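Local structure of Cg3027-pa (Drosophila melanogaster, 2VHH) at residues L38-S43 and L338-L343; D54-R59 and P329-D334; T103-A108 and N114-Q119; N160-H165 and G227-N232. The protein probably catalyses the hydrolysis of N-carbamoyl-beta-alanine and its 2-methyl homologue to the free beta-amino acids, ammonium and carbon dioxide, a late step of pyrimidine degradation. One frame throughout, in Å; residues are numbered along the deposited sequence.

Contact 1 (L38-S43 and L338-L343)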
loop_
_atom_site.group_PDB
_atom_site.type_symbol
_atom_site.label_atom_id
_atom_site.label_comp_id
_atom_site.label_asym_id
_atom_site.label_seq_id
_atom_site.Cartn_x
_atom_site.Cartn_y
_atom_site.Cartn_z
ATOM N N LEU C 38 -14.154 43.977 30.070
ATOM C CA LEU C 38 -14.487 44.932 29.025
ATOM C C LEU C 38 -15.618 45.813 29.550
ATOM O O LEU C 38 -16.601 45.311 30.099
ATOM C CB LEU C 38 -14.946 44.192 27.773
ATOM C CG LEU C 38 -14.706 44.682 26.342
ATOM C CD1 LEU C 38 -15.836 44.175 25.475
ATOM C CD2 LEU C 38 -14.610 46.185 26.201
ATOM N N GLU C 39 -15.466 47.127 29.398
ATOM C CA GLU C 39 -16.497 48.084 29.799
ATOM C C GLU C 39 -17.555 48.158 28.707
ATOM O O GLU C 39 -17.226 48.293 27.521
ATOM C CB GLU C 39 -15.890 49.473 30.017
ATOM C CG GLU C 39 -16.234 50.111 31.367
ATOM C CD GLU C 39 -15.206 49.770 32.459
ATOM O OE1 GLU C 39 -14.447 50.685 32.862
ATOM O OE2 GLU C 39 -15.144 48.594 32.903
ATOM N N LEU C 40 -18.821 48.071 29.104
ATOM C CA LEU C 40 -19.913 48.054 28.132
ATOM C C LEU C 40 -20.704 49.348 28.152
ATOM O O LEU C 40 -20.862 49.953 29.210
ATOM C CB LEU C 40 -20.846 46.867 28.379
ATOM C CG LEU C 40 -20.228 45.483 28.176
ATOM C CD1 LEU C 40 -21.129 44.414 28.769
ATOM C CD2 LEU C 40 -19.924 45.217 26.697
ATOM N N PRO C 41 -21.208 49.779 26.981
ATOM C CA PRO C 41 -22.067 50.951 26.897
ATOM C C PRO C 41 -23.206 50.886 27.900
ATOM O O PRO C 41 -23.765 49.812 28.141
ATOM C CB PRO C 41 -22.610 50.870 25.475
ATOM C CG PRO C 41 -21.531 50.226 24.731
ATOM C CD PRO C 41 -20.976 49.192 25.651
ATOM N N THR C 42 -23.535 52.036 28.477
ATOM C CA THR C 42 -24.534 52.128 29.541
ATOM C C THR C 42 -25.952 51.717 29.085
ATOM O O THR C 42 -26.732 51.169 29.873
ATOM C CB THR C 42 -24.509 53.542 30.208
ATOM O OG1 THR C 42 -25.386 53.560 31.336
ATOM C CG2 THR C 42 -24.910 54.649 29.226
ATOM N N SER C 43 -26.257 51.966 27.808
ATOM C CA SER C 43 -27.555 51.632 27.214
ATOM C C SER C 43 -27.770 50.124 27.117
ATOM O O SER C 43 -28.877 49.630 27.333
ATOM C CB SER C 43 -27.673 52.262 25.828
ATOM O OG SER C 43 -26.736 51.686 24.939
ATOM N N LEU C 338 -26.250 37.463 28.418
ATOM C CA LEU C 338 -25.570 37.797 27.177
ATOM C C LEU C 338 -24.100 37.960 27.510
ATOM O O LEU C 338 -23.748 38.725 28.406
ATOM C CB LEU C 338 -26.131 39.102 26.596
ATOM C CG LEU C 338 -25.346 39.881 25.542
ATOM C CD1 LEU C 338 -25.258 39.125 24.232
ATOM C CD2 LEU C 338 -25.990 41.231 25.319
ATOM N N LEU C 339 -23.242 37.233 26.804
ATOM C CA LEU C 339 -21.809 37.313 27.039
ATOM C C LEU C 339 -21.140 38.004 25.863
ATOM O O LEU C 339 -21.081 37.454 24.770
ATOM C CB LEU C 339 -21.228 35.910 27.265
ATOM C CG LEU C 339 -19.718 35.734 27.508
ATOM C CD1 LEU C 339 -19.245 36.388 28.806
ATOM C CD2 LEU C 339 -19.359 34.255 27.495
ATOM N N VAL C 340 -20.669 39.229 26.087
ATOM C CA VAL C 340 -19.932 39.969 25.065
ATOM C C VAL C 340 -18.442 39.815 25.330
ATOM O O VAL C 340 -17.970 40.057 26.436
ATOM C CB VAL C 340 -20.330 41.459 25.021
ATOM C CG1 VAL C 340 -19.529 42.189 23.977
ATOM C CG2 VAL C 340 -21.803 41.600 24.708
ATOM N N VAL C 341 -17.709 39.381 24.317
ATOM C CA VAL C 341 -16.263 39.248 24.427
ATOM C C VAL C 341 -15.579 39.837 23.198
ATOM O O VAL C 341 -15.896 39.494 22.066
ATOM C CB VAL C 341 -15.820 37.780 24.717
ATOM C CG1 VAL C 341 -16.658 36.822 23.948
ATOM C CG2 VAL C 341 -14.357 37.563 24.384
ATOM N N GLU C 342 -14.659 40.759 23.448
ATOM C CA GLU C 342 -13.832 41.341 22.411
ATOM C C GLU C 342 -12.557 40.499 22.244
ATOM O O GLU C 342 -11.937 40.098 23.232
ATOM C CB GLU C 342 -13.515 42.788 22.791
ATOM C CG GLU C 342 -12.235 43.347 22.212
ATOM C CD GLU C 342 -12.241 44.863 22.111
ATOM O OE1 GLU C 342 -13.281 45.427 21.694
ATOM O OE2 GLU C 342 -11.201 45.488 22.427
ATOM N N LEU C 343 -12.172 40.230 21.000
ATOM C CA LEU C 343 -10.985 39.425 20.747
ATOM C C LEU C 343 -10.233 39.878 19.496
ATOM O O LEU C 343 -10.832 40.433 18.577
ATOM C CB LEU C 343 -11.358 37.930 20.682
ATOM C CG LEU C 343 -12.345 37.418 19.628
ATOM C CD1 LEU C 343 -11.604 36.984 18.387
ATOM C CD2 LEU C 343 -13.132 36.256 20.170
#
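Leu38 and Leu40 reach from an extended stretch of chain onto Val340 and Glu342, two side chains that rise from the same face of strand 337-344. Leu38 meets the root of the glutamate: its CD1 methyl lies 3.8 Å from Glu342 CB, and the two side chains cross at about a right angle. The contact therefore uses the aliphatic part of Glu342. CG of this residue is anti to the backbone N (chi1 154°) and the chain runs on extended, which carries the carboxylate beyond the leucine to a salt bridge between OE1 and Arg74. A glutamate suits this partly exposed spot because its methylenes can pack while its charge is paired further out. Leu40 takes the next position back along the strand. Its CG stands beside the backbone N (chi1 -65°), and the CD2 branch crosses obliquely over Val340, 4.1 Å from Val340 CG1. The same methyl also approaches CB, so the beta-branched valine offers a broad apolar patch close to the backbone. Leu38 CD1 only grazes this valine, at 4.5 Å from Val340 CG1. Alternation along the strand puts Val340 and Glu342 toward 38-43, whereas Val341 points away. Pro41, next after Leu40, is the N-cap residue of helix 42-50. Strand 54-59 runs beside 337-344, with Leu38 hydrogen-bonded through its backbone to Gly57 and Leu40 packed on Ile55; strand 72-79 flanks the other edge, and on the same face Leu338 rests against helix 90-110.

Contact 2 (D54-R59 and P329-D334)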
loop_
_atom_site.group_PDB
_atom_site.type_symbol
_atom_site.label_atom_id
_atom_site.label_comp_id
_atom_site.label_asym_id
_atom_site.label_seq_id
_atom_site.Cartn_x
_atom_site.Cartn_y
_atom_site.Cartn_z
ATOM N N ASP C 54 -28.491 38.928 32.656
ATOM C CA ASP C 54 -27.087 39.303 32.855
ATOM C C ASP C 54 -26.429 39.808 31.575
ATOM O O ASP C 54 -26.728 39.328 30.478
ATOM C CB ASP C 54 -26.289 38.089 33.332
ATOM C CG ASP C 54 -26.463 37.807 34.814
ATOM O OD1 ASP C 54 -26.373 38.747 35.628
ATOM O OD2 ASP C 54 -26.668 36.629 35.174
ATOM N N ILE C 55 -25.528 40.775 31.714
ATOM C CA ILE C 55 -24.640 41.139 30.610
ATOM C C ILE C 55 -23.218 41.313 31.142
ATOM O O ILE C 55 -23.000 42.025 32.115
ATOM C CB ILE C 55 -25.137 42.380 29.821
ATOM C CG1 ILE C 55 -24.430 42.463 28.461
ATOM C CG2 ILE C 55 -24.991 43.654 30.653
ATOM C CD1 ILE C 55 -24.747 43.683 27.630
ATOM N N LYS C 56 -22.264 40.636 30.516
ATOM C CA LYS C 56 -20.875 40.638 30.973
ATOM C C LYS C 56 -19.892 40.724 29.813
ATOM O O LYS C 56 -19.986 39.967 28.851
ATOM C CB LYS C 56 -20.588 39.394 31.823
ATOM C CG LYS C 56 -20.887 39.589 33.304
ATOM C CD LYS C 56 -20.974 38.257 34.032
ATOM C CE LYS C 56 -21.592 38.404 35.429
ATOM N NZ LYS C 56 -22.043 37.075 35.964
ATOM N N GLY C 57 -18.950 41.653 29.910
ATOM C CA GLY C 57 -17.945 41.842 28.871
ATOM C C GLY C 57 -16.546 41.445 29.305
ATOM O O GLY C 57 -16.116 41.759 30.407
ATOM N N TYR C 58 -15.841 40.737 28.431
ATOM C CA TYR C 58 -14.443 40.382 28.663
ATOM C C TYR C 58 -13.627 40.615 27.407
ATOM O O TYR C 58 -14.162 40.697 26.303
ATOM C CB TYR C 58 -14.305 38.942 29.132
ATOM C CG TYR C 58 -15.063 38.667 30.394
ATOM C CD1 TYR C 58 -16.273 37.980 30.363
ATOM C CD2 TYR C 58 -14.584 39.111 31.626
ATOM C CE1 TYR C 58 -16.982 37.721 31.526
ATOM C CE2 TYR C 58 -15.287 38.867 32.798
ATOM C CZ TYR C 58 -16.489 38.171 32.741
ATOM O OH TYR C 58 -17.187 37.916 33.905
ATOM N N ARG C 59 -12.321 40.734 27.588
ATOM C CA ARG C 59 -11.434 41.044 26.487
ATOM C C ARG C 59 -10.278 40.064 26.377
ATOM O O ARG C 59 -9.650 39.689 27.376
ATOM C CB ARG C 59 -10.900 42.474 26.603
ATOM C CG ARG C 59 -10.102 42.919 25.378
ATOM C CD ARG C 59 -9.981 44.423 25.285
ATOM N NE ARG C 59 -9.290 44.965 26.448
ATOM C CZ ARG C 59 -7.975 45.167 26.520
ATOM N NH1 ARG C 59 -7.436 45.660 27.638
ATOM N NH2 ARG C 59 -7.197 44.879 25.476
ATOM N N PRO C 329 -14.676 33.951 32.538
ATOM C CA PRO C 329 -15.565 33.376 33.564
ATOM C C PRO C 329 -16.909 32.987 32.969
ATOM O O PRO C 329 -17.384 33.646 32.056
ATOM C CB PRO C 329 -15.779 34.526 34.550
ATOM C CG PRO C 329 -14.727 35.519 34.250
ATOM C CD PRO C 329 -14.380 35.368 32.802
ATOM N N SER C 330 -17.524 31.934 33.493
ATOM C CA SER C 330 -18.827 31.485 33.016
ATOM C C SER C 330 -19.945 32.454 33.331
ATOM O O SER C 330 -19.887 33.156 34.342
ATOM C CB SER C 330 -19.160 30.144 33.645
ATOM O OG SER C 330 -18.577 29.089 32.906
ATOM N N LEU C 331 -20.971 32.486 32.480
ATOM C CA LEU C 331 -22.220 33.162 32.831
ATOM C C LEU C 331 -22.933 32.392 33.947
ATOM O O LEU C 331 -22.459 31.345 34.396
ATOM C CB LEU C 331 -23.130 33.312 31.620
ATOM C CG LEU C 331 -22.801 34.374 30.573
ATOM C CD1 LEU C 331 -23.875 34.362 29.513
ATOM C CD2 LEU C 331 -22.693 35.745 31.181
ATOM N N SER C 332 -24.065 32.916 34.403
ATOM C CA SER C 332 -24.831 32.298 35.487
ATOM C C SER C 332 -25.315 30.882 35.137
ATOM O O SER C 332 -25.367 30.516 33.970
ATOM C CB SER C 332 -25.968 33.242 35.902
ATOM O OG SER C 332 -27.195 32.566 36.053
ATOM N N ARG C 333 -25.631 30.076 36.146
ATOM C CA ARG C 333 -26.189 28.741 35.881
ATOM C C ARG C 333 -27.705 28.660 35.843
ATOM O O ARG C 333 -28.259 27.606 35.499
ATOM C CB ARG C 333 -25.632 27.632 36.788
ATOM C CG ARG C 333 -24.739 28.047 37.917
ATOM C CD ARG C 333 -23.944 26.825 38.407
ATOM N NE ARG C 333 -24.734 25.977 39.306
ATOM C CZ ARG C 333 -25.137 24.737 39.037
ATOM N NH1 ARG C 333 -24.830 24.155 37.889
ATOM N NH2 ARG C 333 -25.855 24.072 39.932
ATOM N N ASP C 334 -28.385 29.747 36.193
ATOM C CA ASP C 334 -29.843 29.720 36.164
ATOM C C ASP C 334 -30.514 30.967 35.608
ATOM O O ASP C 334 -31.707 30.948 35.339
ATOM C CB ASP C 334 -30.424 29.340 37.530
ATOM C CG ASP C 334 -29.911 30.213 38.650
ATOM O OD1 ASP C 334 -30.285 29.934 39.817
ATOM O OD2 ASP C 334 -29.140 31.168 38.373
#
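Strand 54-59, an outermost strand, within this chain, of the seven-stranded sheet, is lined by the irregular 329-334 loop, where Tyr58 lies against Pro329. The touching parts, 54-58 and 329-332, run in nearly opposite directions, 173° apart. Pro329 CD sits over the centre of the phenol ring, 3.6 Å from the Tyr58 ring centroid and 14° off its normal, a CH-pi contact; CG of the proline leans out to the hydroxyl end, 3.5 Å from Tyr58 OH. A proline suits the place because its compact, conformationally restricted ring turns the CD and CG methylenes onto an aromatic face. With CG beside the backbone N (chi1 -59°), Tyr58 turns a face of its ring to the proline. Further along, the extended Lys56 chain and Leu331 slide past each other, with Lys56 CD 4.2 Å from Leu331 CD2, so the lysine contributes methylenes here. Asp54 OD2 packs on the CB of Ser332, 3.5 Å away. Ser332 OG itself serves the loop, accepting from Asp334 N and bonding with Lys335 N. Ile55, on the other face of the strand, packs on helix 42-50. The contact is a CH-pi packing of proline over an aromatic face, with an ST turn at Ser332 shortly before the chain enters strand 337-344, the neighbour of 54-59.

Contact 3 (T103-A108 and N114-Q119)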
loop_
_atom_site.group_PDB
_atom_site.type_symbol
_atom_site.label_atom_id
_atom_site.label_comp_id
_atom_site.label_asym_id
_atom_site.label_seq_id
_atom_site.Cartn_x
_atom_site.Cartn_y
_atom_site.Cartn_z
ATOM N N THR C 103 -34.710 41.397 22.140
ATOM C CA THR C 103 -34.165 42.457 22.995
ATOM C C THR C 103 -32.741 42.141 23.456
ATOM O O THR C 103 -31.961 43.051 23.723
ATOM C CB THR C 103 -35.090 42.869 24.216
ATOM O OG1 THR C 103 -34.311 42.952 25.416
ATOM C CG2 THR C 103 -36.240 41.905 24.453
ATOM N N MET C 104 -32.411 40.856 23.547
ATOM C CA MET C 104 -31.047 40.449 23.876
ATOM C C MET C 104 -30.100 40.722 22.711
ATOM O O MET C 104 -28.971 41.147 22.919
ATOM C CB MET C 104 -30.990 38.982 24.290
ATOM C CG MET C 104 -31.729 38.670 25.572
ATOM S SD MET C 104 -31.367 37.000 26.121
ATOM C CE MET C 104 -32.592 36.780 27.418
ATOM N N ILE C 105 -30.570 40.478 21.493
ATOM C CA ILE C 105 -29.823 40.790 20.284
ATOM C C ILE C 105 -29.656 42.302 20.170
ATOM O O ILE C 105 -28.602 42.787 19.760
ATOM C CB ILE C 105 -30.541 40.220 19.038
ATOM C CG1 ILE C 105 -30.451 38.694 19.024
ATOM C CG2 ILE C 105 -29.970 40.795 17.753
ATOM C CD1 ILE C 105 -31.486 38.054 18.158
ATOM N N LYS C 106 -30.692 43.043 20.552
ATOM C CA LYS C 106 -30.645 44.504 20.549
ATOM C C LYS C 106 -29.537 44.996 21.478
ATOM O O LYS C 106 -28.764 45.889 21.115
ATOM C CB LYS C 106 -32.000 45.074 20.980
ATOM C CG LYS C 106 -32.135 46.594 20.893
ATOM C CD LYS C 106 -33.499 47.062 21.420
ATOM C CE LYS C 106 -33.610 48.589 21.367
ATOM N NZ LYS C 106 -34.491 49.175 22.439
ATOM N N ALA C 107 -29.454 44.394 22.663
ATOM C CA ALA C 107 -28.423 44.732 23.640
ATOM C C ALA C 107 -27.031 44.405 23.112
ATOM O O ALA C 107 -26.098 45.183 23.289
ATOM C CB ALA C 107 -28.684 44.032 24.956
ATOM N N ALA C 108 -26.906 43.261 22.445
ATOM C CA ALA C 108 -25.648 42.830 21.839
ATOM C C ALA C 108 -25.173 43.832 20.788
ATOM O O ALA C 108 -23.989 44.161 20.732
ATOM C CB ALA C 108 -25.819 41.448 21.229
ATOM N N ASN C 114 -20.383 42.000 16.640
ATOM C CA ASN C 114 -20.314 41.784 15.204
ATOM C C ASN C 114 -20.890 40.434 14.830
ATOM O O ASN C 114 -21.383 40.247 13.724
ATOM C CB ASN C 114 -18.861 41.826 14.739
ATOM C CG ASN C 114 -18.146 43.082 15.164
ATOM O OD1 ASN C 114 -17.291 43.047 16.043
ATOM N ND2 ASN C 114 -18.496 44.192 14.550
ATOM N N ILE C 115 -20.775 39.481 15.749
ATOM C CA ILE C 115 -21.333 38.145 15.593
ATOM C C ILE C 115 -22.171 37.876 16.833
ATOM O O ILE C 115 -21.767 38.211 17.943
ATOM C CB ILE C 115 -20.247 37.028 15.512
ATOM C CG1 ILE C 115 -19.152 37.356 14.505
ATOM C CG2 ILE C 115 -20.868 35.702 15.130
ATOM C CD1 ILE C 115 -17.817 36.746 14.858
ATOM N N VAL C 116 -23.330 37.264 16.644
ATOM C CA VAL C 116 -24.133 36.796 17.765
ATOM C C VAL C 116 -24.553 35.343 17.513
ATOM O O VAL C 116 -24.870 34.965 16.382
ATOM C CB VAL C 116 -25.348 37.729 18.018
ATOM C CG1 VAL C 116 -26.298 37.142 19.048
ATOM C CG2 VAL C 116 -24.875 39.101 18.477
ATOM N N CYS C 117 -24.539 34.530 18.564
ATOM C CA CYS C 117 -24.868 33.116 18.437
ATOM C C CYS C 117 -25.832 32.644 19.509
ATOM O O CYS C 117 -25.753 33.082 20.643
ATOM C CB CYS C 117 -23.600 32.279 18.506
ATOM S SG CYS C 117 -23.882 30.505 18.371
ATOM N N THR C 118 -26.726 31.735 19.143
ATOM C CA THR C 118 -27.683 31.149 20.080
ATOM C C THR C 118 -27.235 29.796 20.653
ATOM O O THR C 118 -26.274 29.187 20.195
ATOM C CB THR C 118 -29.075 30.939 19.418
ATOM O OG1 THR C 118 -29.029 29.803 18.538
ATOM C CG2 THR C 118 -29.545 32.205 18.662
ATOM N N GLN C 119 -27.956 29.331 21.661
ATOM C CA GLN C 119 -27.809 27.974 22.165
ATOM C C GLN C 119 -28.472 27.015 21.163
ATOM O O GLN C 119 -29.043 27.459 20.147
ATOM C CB GLN C 119 -28.481 27.875 23.532
ATOM C CG GLN C 119 -29.937 28.382 23.525
ATOM C CD GLN C 119 -30.482 28.666 24.908
ATOM O OE1 GLN C 119 -29.721 28.923 25.834
ATOM N NE2 GLN C 119 -31.805 28.628 25.054
#
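Ala108 lays its only methyl against one branch of Val116: Ala108 CB is 3.7 Å from Val116 CG2. The other branch faces the preceding turn of the helix, with Val116 CG1 4.4 Å from Ile105 CG1, a looser apolar contact. Val116 thus points up from the strand with its two methyls divided between two helix residues, CG1 anti to the backbone N (chi1 172°) and CG2 beside it. Ile105 and Ala108 are three residues apart, which sets them on the same side of the helix above the strand. The residue types differ in reach: alanine, whose CA-CB bond points at the strand, lets the helix settle close, whereas the larger Ile105, whose first bond does not point straight at the strand, touches the valine through CG1. Ile105 and Val116 both also touch Ile78 of strand 72-79, so the apolar layer continues onto the neighbouring strand. On the reverse face, Cys117 packs against Phe255 of the other sheet. At the end of the segment Thr118 OG1 donates to Gln119 O, 2.8 Å away, in the carbonyl plane and on a lone pair, while Thr118 OG1 is also hydrogen-bonded with Ser166 N; the hydroxyl of a threonine can take both roles. Strand 72-79, helix 90-110 and strand 115-118 form a beta-alpha-beta crossover between parallel, neighbouring strands, and a helix packed on a strand through small and branched aliphatic residues is its usual interface.

Contact 4 (N160-H165 and G227-N232)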
loop_
_atom_site.group_PDB
_atom_site.type_symbol
_atom_site.label_atom_id
_atom_site.label_comp_id
_atom_site.label_asym_id
_atom_site.label_seq_id
_atom_site.Cartn_x
_atom_site.Cartn_y
_atom_site.Cartn_z
ATOM N N ASN C 160 -26.091 45.344 11.259
ATOM C CA ASN C 160 -24.828 44.957 10.626
ATOM C C ASN C 160 -24.039 43.900 11.412
ATOM O O ASN C 160 -22.872 44.111 11.749
ATOM C CB ASN C 160 -23.954 46.186 10.335
ATOM C CG ASN C 160 -22.693 45.835 9.560
ATOM O OD1 ASN C 160 -22.730 45.070 8.597
ATOM N ND2 ASN C 160 -21.570 46.378 9.991
ATOM N N MET C 161 -24.677 42.771 11.710
ATOM C CA MET C 161 -23.999 41.684 12.429
ATOM C C MET C 161 -24.329 40.284 11.899
ATOM O O MET C 161 -25.452 40.027 11.467
ATOM C CB MET C 161 -24.217 41.784 13.955
ATOM C CG MET C 161 -25.663 41.613 14.467
ATOM S SD MET C 161 -25.922 41.731 16.286
ATOM C CE MET C 161 -24.722 42.977 16.740
ATOM N N VAL C 162 -23.325 39.408 11.911
ATOM C CA VAL C 162 -23.484 37.988 11.582
ATOM C C VAL C 162 -24.282 37.333 12.705
ATOM O O VAL C 162 -23.975 37.529 13.879
ATOM C CB VAL C 162 -22.107 37.267 11.434
ATOM C CG1 VAL C 162 -22.268 35.757 11.222
ATOM C CG2 VAL C 162 -21.306 37.868 10.303
ATOM N N ILE C 163 -25.313 36.577 12.350
ATOM C CA ILE C 163 -26.100 35.846 13.337
ATOM C C ILE C 163 -26.025 34.341 13.074
ATOM O O ILE C 163 -26.299 33.880 11.968
ATOM C CB ILE C 163 -27.570 36.347 13.386
ATOM C CG1 ILE C 163 -27.591 37.832 13.763
ATOM C CG2 ILE C 163 -28.411 35.492 14.342
ATOM C CD1 ILE C 163 -28.957 38.445 13.998
ATOM N N ILE C 164 -25.622 33.593 14.091
ATOM C CA ILE C 164 -25.636 32.145 14.024
ATOM C C ILE C 164 -26.733 31.632 14.944
ATOM O O ILE C 164 -26.782 31.994 16.116
ATOM C CB ILE C 164 -24.265 31.545 14.397
ATOM C CG1 ILE C 164 -23.220 31.979 13.372
ATOM C CG2 ILE C 164 -24.322 30.019 14.418
ATOM C CD1 ILE C 164 -21.789 31.792 13.808
ATOM N N HIS C 165 -27.631 30.812 14.408
ATOM C CA HIS C 165 -28.670 30.224 15.244
ATOM C C HIS C 165 -28.885 28.738 14.984
ATOM O O HIS C 165 -28.639 28.244 13.885
ATOM C CB HIS C 165 -29.980 31.006 15.142
ATOM C CG HIS C 165 -30.658 30.902 13.811
ATOM N ND1 HIS C 165 -31.952 30.448 13.674
ATOM C CD2 HIS C 165 -30.238 31.222 12.566
ATOM C CE1 HIS C 165 -32.292 30.481 12.401
ATOM N NE2 HIS C 165 -31.271 30.947 11.707
ATOM N N GLY C 227 -14.339 37.140 10.448
ATOM C CA GLY C 227 -13.553 35.940 10.741
ATOM C C GLY C 227 -14.117 34.642 10.183
ATOM O O GLY C 227 -15.267 34.586 9.729
ATOM N N LYS C 228 -13.297 33.594 10.208
ATOM C CA LYS C 228 -13.731 32.278 9.751
ATOM C C LYS C 228 -14.396 31.553 10.913
ATOM O O LYS C 228 -13.753 31.229 11.920
ATOM C CB LYS C 228 -12.567 31.469 9.181
ATOM C CG LYS C 228 -11.766 32.155 8.087
ATOM C CD LYS C 228 -10.858 31.160 7.364
ATOM C CE LYS C 228 -9.751 31.849 6.555
ATOM N NZ LYS C 228 -9.031 30.871 5.665
ATOM N N LEU C 229 -15.696 31.318 10.772
ATOM C CA LEU C 229 -16.504 30.818 11.873
ATOM C C LEU C 229 -16.986 29.407 11.583
ATOM O O LEU C 229 -17.243 29.054 10.428
ATOM C CB LEU C 229 -17.690 31.757 12.132
ATOM C CG LEU C 229 -17.468 33.279 12.058
ATOM C CD1 LEU C 229 -18.739 34.023 12.428
ATOM C CD2 LEU C 229 -16.304 33.753 12.937
ATOM N N ALA C 230 -17.093 28.595 12.630
ATOM C CA ALA C 230 -17.610 27.244 12.496
ATOM C C ALA C 230 -18.564 26.976 13.642
ATOM O O ALA C 230 -18.592 27.734 14.621
ATOM C CB ALA C 230 -16.484 26.226 12.481
ATOM N N VAL C 231 -19.359 25.916 13.509
ATOM C CA VAL C 231 -20.308 25.535 14.533
ATOM C C VAL C 231 -20.183 24.044 14.803
ATOM O O VAL C 231 -20.429 23.215 13.926
ATOM C CB VAL C 231 -21.781 25.864 14.150
ATOM C CG1 VAL C 231 -22.658 25.847 15.386
ATOM C CG2 VAL C 231 -21.893 27.201 13.487
ATOM N N ASN C 232 -19.776 23.724 16.024
ATOM C CA ASN C 232 -19.768 22.363 16.538
ATOM C C ASN C 232 -21.043 22.227 17.362
ATOM O O ASN C 232 -21.196 22.889 18.384
ATOM C CB ASN C 232 -18.520 22.151 17.413
ATOM C CG ASN C 232 -18.358 20.711 17.912
ATOM O OD1 ASN C 232 -19.259 19.878 17.791
ATOM N ND2 ASN C 232 -17.187 20.416 18.480
#
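Two strands of different sheets lie face to face and almost parallel, their directions only 14° apart and their axes 9.6 Å from each other, with Val162 and Ile164 on one side meeting Leu229 and Val231 on the other. The side chains that meet across the two segments are all aliphatic. Leu229 makes both of its contacts through a single methyl, CD1. Its CG stands beside the backbone N, anti to the carbonyl carbon (chi1 -40°), and from there CD1 reaches across to two residues of the facing strand. It meets Val162 tip to tip, 4.1 Å from Val162 CG1, and comes to 4.0 Å from Ile164 CD1, the isoleucine slanting past it. Ile164 is the hub of the opposite strand, since its two branches go to different partners: CD1 to Leu229, and CG2 to Val231 CG2 at 3.8 Å, where the two side chains slide past one another. A beta-branched isoleucine suits this place because its short and long arms can fill neighbouring positions at once. Between the contact residues the chain alternates, and Ala230 turns away from this interface. Strand 162-171 follows the Schellman motif at the end of helix 147-158, where Asn160, with positive phi, is the C-prime residue. Ile163 lies on the reverse face of the strand, packed on Leu152 and Ala156 of that helix. Phe255 of strand 253-258 adds to the interior by touching Ile164, and strand 115-118 brings Ile115 onto Leu229. Helix 147-158, the sheet containing 162-171 and the sheet containing 227-231 are thus stacked in successive layers.

How the contacts relate
All four contacts reach one seven-stranded sheet. Contacts 1 and 2 belong to its 54-59 side, where strands 54-59 and 337-344 are neighbours joined by backbone bonds; their centres are 10 Å apart. Contact 3 lies further in, 11 Å from contact 1 between centres, and Leu338 touches Ala108 where they meet. Contact 4, its centre 11 Å from that of contact 3 and 18 Å from that of contact 1, bridges from strand 162-171 to the second sheet. Along the chain contact 1 encloses contact 2, which encloses contacts 3 and 4 in series. An early strand (54-59) and a late one (337-344) thus form one side of the sheet, while contact 4 joins it to the second sheet, consistent with the alpha-beta-beta-alpha sandwich of the carbon-nitrogen hydrolase superfamily.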